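PDB 4ALY: P35 antigen from Borrelia burgdorferi, which is an outer surface lipoprotein of the Lyme disease spirochaete, needed for infection through tick bite, its molecular role being unsettled. Local coordinates for residues 165-169 against 170-174; 218-221 against 222-226; 251-254 against 255-258. All coordinates share one frame; numbering follows the deposited sequence.

Contact 1. Residues 165-169 against 170-174; sequences LVKET and LINRG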
# COMPACT_ATOMS: atom_id res chain seq x y z
N LEU A 165 -4.53 8.31 -13.46
CA LEU A 165 -4.21 8.76 -12.12
C LEU A 165 -4.81 7.84 -11.00
O LEU A 165 -4.13 7.60 -9.96
CB LEU A 165 -4.63 10.17 -11.96
CG LEU A 165 -4.37 10.77 -10.61
CD1 LEU A 165 -2.86 10.80 -10.30
CD2 LEU A 165 -4.96 12.17 -10.69
N VAL A 166 -6.00 7.29 -11.27
CA VAL A 166 -6.66 6.27 -10.43
C VAL A 166 -5.85 5.04 -10.19
O VAL A 166 -5.57 4.68 -9.05
CB VAL A 166 -8.06 5.90 -10.96
CG1 VAL A 166 -8.62 4.71 -10.19
CG2 VAL A 166 -8.97 7.12 -10.86
N LYS A 167 -5.41 4.43 -11.28
CA LYS A 167 -4.48 3.33 -11.27
C LYS A 167 -3.20 3.72 -10.48
O LYS A 167 -2.89 3.10 -9.45
CB LYS A 167 -4.21 2.93 -12.74
CG LYS A 167 -3.32 1.74 -12.93
CD LYS A 167 -1.87 2.18 -12.97
CE LYS A 167 -0.97 0.95 -13.00
NZ LYS A 167 0.37 1.36 -12.47
N GLU A 168 -2.51 4.79 -10.91
CA GLU A 168 -1.24 5.23 -10.29
C GLU A 168 -1.48 5.29 -8.75
O GLU A 168 -0.77 4.67 -7.94
CB GLU A 168 -0.91 6.64 -10.85
CG GLU A 168 0.51 7.11 -11.23
CD GLU A 168 0.49 8.24 -12.31
OE1 GLU A 168 0.18 7.92 -13.51
OE2 GLU A 168 0.78 9.45 -12.01
N THR A 169 -2.51 6.02 -8.35
CA THR A 169 -2.85 6.20 -6.95
C THR A 169 -3.03 4.86 -6.18
O THR A 169 -2.49 4.70 -5.11
CB THR A 169 -4.13 7.03 -6.87
OG1 THR A 169 -3.92 8.29 -7.54
CG2 THR A 169 -4.57 7.20 -5.46
N LEU A 170 -3.73 3.90 -6.79
CA LEU A 170 -4.10 2.71 -6.09
C LEU A 170 -2.91 1.74 -6.08
O LEU A 170 -2.63 1.04 -5.10
CB LEU A 170 -5.34 2.08 -6.75
CG LEU A 170 -6.74 2.69 -6.51
CD1 LEU A 170 -7.83 1.88 -7.24
CD2 LEU A 170 -7.07 2.77 -5.01
N ILE A 171 -2.20 1.71 -7.18
CA ILE A 171 -1.18 0.71 -7.35
C ILE A 171 0.21 1.20 -6.94
O ILE A 171 0.90 0.53 -6.19
CB ILE A 171 -1.23 0.20 -8.80
CG1 ILE A 171 -2.60 -0.49 -8.95
CG2 ILE A 171 0.01 -0.67 -9.09
CD1 ILE A 171 -2.82 -1.17 -10.28
N ASN A 172 0.59 2.36 -7.41
CA ASN A 172 1.95 2.83 -7.21
C ASN A 172 2.06 3.48 -5.87
O ASN A 172 3.17 3.49 -5.33
CB ASN A 172 2.33 3.81 -8.30
CG ASN A 172 2.33 3.18 -9.69
OD1 ASN A 172 3.36 3.10 -10.28
ND2 ASN A 172 1.19 2.70 -10.18
N ARG A 173 0.93 3.99 -5.34
CA ARG A 173 0.90 4.44 -3.97
C ARG A 173 0.41 3.36 -2.96
O ARG A 173 1.23 2.79 -2.24
CB ARG A 173 0.30 5.88 -3.75
CG ARG A 173 0.09 6.17 -2.27
CD ARG A 173 0.47 7.50 -1.59
NE ARG A 173 -0.49 8.54 -1.84
CZ ARG A 173 -0.86 9.48 -0.97
NH1 ARG A 173 -0.39 9.53 0.28
NH2 ARG A 173 -1.74 10.39 -1.36
N GLY A 174 -0.89 3.05 -2.89
CA GLY A 174 -1.41 2.22 -1.79
C GLY A 174 -0.92 0.79 -1.85
O GLY A 174 -0.34 0.27 -0.85

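Contact 2. Residues 218-221 against 222-226; sequences EKWL and KDTDD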
# COMPACT_ATOMS: atom_id res chain seq x y z
N GLU A 218 0.32 5.74 6.75
CA GLU A 218 -0.55 6.62 7.54
C GLU A 218 -0.98 7.82 6.72
O GLU A 218 -2.08 8.31 6.87
CB GLU A 218 0.16 7.10 8.80
CG GLU A 218 -0.78 7.63 9.83
CD GLU A 218 -1.70 6.54 10.32
OE1 GLU A 218 -1.17 5.40 10.54
OE2 GLU A 218 -2.93 6.82 10.43
N LYS A 219 -0.11 8.30 5.84
CA LYS A 219 -0.46 9.46 5.08
C LYS A 219 -1.38 9.05 3.92
O LYS A 219 -2.24 9.81 3.50
CB LYS A 219 0.81 10.15 4.58
CG LYS A 219 0.52 11.55 4.09
CD LYS A 219 1.59 12.00 3.14
CE LYS A 219 1.26 13.41 2.63
NZ LYS A 219 2.26 13.74 1.58
N TRP A 220 -1.21 7.82 3.42
CA TRP A 220 -2.15 7.20 2.45
C TRP A 220 -3.49 7.03 3.09
O TRP A 220 -4.52 7.29 2.47
CB TRP A 220 -1.57 5.88 1.96
CG TRP A 220 -2.49 4.93 1.23
CD1 TRP A 220 -2.89 3.68 1.64
CD2 TRP A 220 -3.12 5.11 -0.09
NE1 TRP A 220 -3.68 3.08 0.69
CE2 TRP A 220 -3.88 3.90 -0.35
CE3 TRP A 220 -3.12 6.13 -1.06
CZ2 TRP A 220 -4.61 3.72 -1.54
CZ3 TRP A 220 -3.86 5.95 -2.26
CH2 TRP A 220 -4.60 4.79 -2.48
N LEU A 221 -3.51 6.65 4.35
CA LEU A 221 -4.80 6.48 5.05
C LEU A 221 -5.43 7.83 5.26
O LEU A 221 -6.65 7.97 5.08
CB LEU A 221 -4.64 5.75 6.40
CG LEU A 221 -4.25 4.24 6.40
CD1 LEU A 221 -3.69 3.78 7.75
CD2 LEU A 221 -5.47 3.42 6.01
N LYS A 222 -4.62 8.81 5.64
CA LYS A 222 -5.10 10.19 5.82
C LYS A 222 -5.61 10.88 4.50
O LYS A 222 -6.68 11.57 4.47
CB LYS A 222 -4.04 11.02 6.55
CG LYS A 222 -4.42 12.48 6.81
CD LYS A 222 -3.75 13.44 5.83
CE LYS A 222 -2.97 14.54 6.58
NZ LYS A 222 -3.81 15.70 7.00
N ASP A 223 -4.86 10.74 3.42
CA ASP A 223 -5.31 11.40 2.17
C ASP A 223 -6.61 10.77 1.67
O ASP A 223 -7.40 11.44 1.04
CB ASP A 223 -4.24 11.43 1.05
CG ASP A 223 -3.02 12.31 1.38
OD1 ASP A 223 -3.15 13.24 2.18
OD2 ASP A 223 -1.93 12.04 0.85
N THR A 224 -6.85 9.52 2.06
CA THR A 224 -7.97 8.72 1.56
C THR A 224 -9.20 9.18 2.24
O THR A 224 -10.22 9.39 1.60
CB THR A 224 -7.90 7.22 1.93
OG1 THR A 224 -6.71 6.67 1.46
CG2 THR A 224 -8.92 6.51 1.22
N ASP A 225 -9.11 9.29 3.56
CA ASP A 225 -10.20 9.78 4.39
C ASP A 225 -10.52 11.22 3.99
O ASP A 225 -11.68 11.56 3.92
CB ASP A 225 -9.80 9.77 5.86
CG ASP A 225 -9.62 8.35 6.42
OD1 ASP A 225 -10.37 7.40 6.03
OD2 ASP A 225 -8.77 8.18 7.31
N ASP A 226 -9.52 12.06 3.72
CA ASP A 226 -9.83 13.47 3.44
C ASP A 226 -10.55 13.60 2.12
O ASP A 226 -11.46 14.46 1.96
CB ASP A 226 -8.58 14.39 3.45
CG ASP A 226 -7.91 14.47 4.83
OD1 ASP A 226 -8.56 14.33 5.88
OD2 ASP A 226 -6.71 14.69 4.88

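Contact 3. Residues 251-254 against 255-258; sequences KNSR and AQFA. With SO4 (sulfate ion), chain C.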
# COMPACT_ATOMS: atom_id res chain seq x y z
N LYS A 251 -3.14 15.73 -3.86
CA LYS A 251 -2.51 14.86 -2.86
C LYS A 251 -1.61 13.85 -3.53
O LYS A 251 -1.00 12.99 -2.87
CB LYS A 251 -3.58 14.14 -2.04
CG LYS A 251 -4.57 15.09 -1.39
CD LYS A 251 -6.00 14.58 -1.59
CE LYS A 251 -7.06 15.49 -0.96
NZ LYS A 251 -6.66 16.11 0.34
N ASN A 252 -1.54 13.88 -4.84
CA ASN A 252 -0.75 12.88 -5.51
C ASN A 252 -0.03 13.55 -6.68
O ASN A 252 -0.44 13.37 -7.83
CB ASN A 252 -1.64 11.71 -5.99
CG ASN A 252 -2.33 10.95 -4.83
OD1 ASN A 252 -1.71 10.12 -4.17
ND2 ASN A 252 -3.61 11.22 -4.61
N SER A 253 1.02 14.35 -6.42
CA SER A 253 1.69 15.09 -7.52
C SER A 253 2.58 14.09 -8.16
O SER A 253 2.76 13.02 -7.60
CB SER A 253 2.46 16.35 -7.06
OG SER A 253 3.59 16.01 -6.30
N ARG A 254 3.07 14.37 -9.37
CA ARG A 254 3.93 13.46 -10.09
C ARG A 254 5.25 13.26 -9.35
O ARG A 254 5.80 12.15 -9.30
CB ARG A 254 4.18 13.98 -11.52
CG ARG A 254 3.06 13.64 -12.51
CD ARG A 254 3.20 14.39 -13.82
NE ARG A 254 1.95 14.62 -14.57
CZ ARG A 254 1.01 15.55 -14.29
NH1 ARG A 254 1.04 16.29 -13.18
NH2 ARG A 254 -0.02 15.71 -15.12
N ALA A 255 5.75 14.32 -8.75
CA ALA A 255 6.99 14.19 -7.98
C ALA A 255 6.74 13.33 -6.72
O ALA A 255 7.62 12.55 -6.30
CB ALA A 255 7.58 15.55 -7.64
N GLN A 256 5.58 13.50 -6.11
CA GLN A 256 5.22 12.72 -4.92
C GLN A 256 5.16 11.21 -5.21
O GLN A 256 5.50 10.42 -4.37
CB GLN A 256 3.89 13.18 -4.35
CG GLN A 256 3.89 14.48 -3.57
CD GLN A 256 2.48 14.86 -3.14
OE1 GLN A 256 1.53 14.87 -3.97
NE2 GLN A 256 2.31 15.20 -1.85
N PHE A 257 4.81 10.82 -6.45
CA PHE A 257 4.91 9.39 -6.82
C PHE A 257 6.36 8.94 -6.92
O PHE A 257 6.76 7.89 -6.36
CB PHE A 257 4.18 9.06 -8.16
CG PHE A 257 2.67 8.96 -8.03
CD1 PHE A 257 2.05 7.87 -7.36
CD2 PHE A 257 1.85 9.95 -8.58
CE1 PHE A 257 0.66 7.78 -7.28
CE2 PHE A 257 0.48 9.89 -8.48
CZ PHE A 257 -0.12 8.80 -7.83
N ALA A 258 7.14 9.70 -7.69
CA ALA A 258 8.58 9.39 -7.82
C ALA A 258 9.24 9.34 -6.47
O ALA A 258 9.99 8.44 -6.22
CB ALA A 258 9.30 10.34 -8.78
S SO4 C . -3.67 15.67 -14.56
O1 SO4 C . -3.19 14.28 -14.52
O2 SO4 C . -2.59 16.33 -15.27
O3 SO4 C . -3.85 16.33 -13.25
O4 SO4 C . -4.98 15.64 -15.28

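Contact 1. Residues 165-169 against 170-174
K167 lays the aliphatic part of its side chain slantwise across the tip of I171, with K167 CE 3.9 Å from I171 CD1. Both sit on helix 163-189, which widens here into a pi-type turn at 170-174. The change shows in the backbone bonds. V166 O receives L170 N at 3.0 Å, and K167 O receives I171 N at 2.7 Å, each spanning four residues. E168 O is shared, taking N172 N at 2.7 Å and R173 N at 3.2 Å. T169 O reaches five residues on, to G174 N at 3.2 Å. The short axes of 165-169 and 170-174 are inclined by 33°, consistent with the wider turn. K167 owes its place to a bend at chi2 (-88°), which turns an otherwise extended chain over the isoleucine. On another flank V166 and L170 lie side by side and point the same way, V166 CG1 4.2 Å from L170 CD1, while W220 of helix 200-233 packs on L170 and T169. R173 leads out of the turn to a salt bridge with D223 and a hydrogen bond with N252. T169 bends its hydroxyl back along the helix: OG1, beside its own backbone N, gives a hydrogen bond to L165 O from above the carbonyl plane, while T169 N reaches that same oxygen from the opposite face.

Contact 2. Residues 218-221 against 222-226
The indole of W220 carries T224 OG1 over the centre of one face, 4.2 Å above the plane. At its edge NE1 is hydrogen-bonded to S138 OG, and side chains of L139 and of T169, L170 and R173 on helix 163-189 also touch W220, which is buried. The second flat group is the carboxylate of D223, which the extended chain of K219 crosses at an angle, K219 CE passing 3.9 Å from D223 OD2. The lysine ammonium stays beyond a salt bridge, with K219 NZ 4.6 Å from D223 OD2; the close charged partner of that oxygen is R173. All of this lies on helix 200-233, where regular i-to-i+4 backbone bonds run from K222 N to E218 O, from D223 N to K219 O and from D225 N to L221 O. At T224 the pattern is altered. Its hydroxyl, placed beside the backbone N by chi1 -58°, gives a hydrogen bond from T224 OG1 to W220 O, modelled at 2.5 Å, a very short length whose exact value is doubtful, while the amide bond from T224 N to that oxygen is weak at 3.3 Å. At the next residue, D225 bends its carboxylate back to the preceding turn, D225 OD2 lying 3.1 Å from L221 O; two acceptors meet here, and the contact is probably somewhat unfavourable. The other carboxylate oxygen, D225 OD1, forms a salt bridge with K145. On the exposed side the chain of K222, bent from chi2 onward, brings K222 NZ to 3.7 Å from D226 OD2, a long salt bridge.

Contact 3. Residues 251-254 against 255-258
S253 and Q256 interlock through both backbone and side chain, making the tight part of this contact. Q256 OE1 accepts S253 N at 2.6 Å, an almost straight bond (165° at the hydrogen) that arrives in the plane of the amide carbonyl and uses a lone pair. In return S253 OG accepts Q256 N at 3.2 Å. The serine hydroxyl sits in the crowded position between its backbone N and carbonyl carbon (chi1 69°), where it can accept from Q256 N; its own bond from S253 OG to Q256 OE1 is weak. Beside this pair F257 closes the inner side: its CE2 meets N252 CB at 3.7 Å, and R254 CA lies at the ring edge, near its plane. The ring is further packed by L165, E168 and T169 of helix 163-189. The amide of N252 is held as well, OD1 by R173 and ND2 by the carbonyl of L248. Opposite in character is the solvent side, where R254, A255 and A258 are exposed. There A258 N to R254 O, 3.2 Å, is an ordinary helical bond, while the R254 chain is extended from CG to NE and carries the guanidinium to a sulfate. R254 NH2 approaches sulfate O2, 2.6 Å away and near the guanidinium plane at its edge, but the bond is weak in angle. The sulfate, probably from the crystallisation liquor, is also hydrogen-bonded to N245 ND2. At the loop end K251 runs off to a salt bridge with E230. With S253 as N-cap and Q256 three residues on, the reciprocal bonds are those of a capping box opening helix 254-275.

How the contacts relate
R173 joins the three contacts: R173 NH2 lies 2.8 Å from D223 OD2 of contact 2 in a salt bridge and 2.8 Å from N252 OD1 of contact 3 in a probable hydrogen bond. Around that polar centre two aromatic rings pack on contact 1, W220 CH2 3.4 Å from T169 O and F257 CE1 3.5 Å from E168 O. Contacts 2 and 3 meet more loosely, D223 CG 3.9 Å from K251 CB. The centre of contact 1 is about 10 Å from that of contact 3 and about 13 Å from that of contact 2. The sulfate, probably from the crystallisation liquor, touches contact 3 through R254, with N245 as second partner, and marks no known active site.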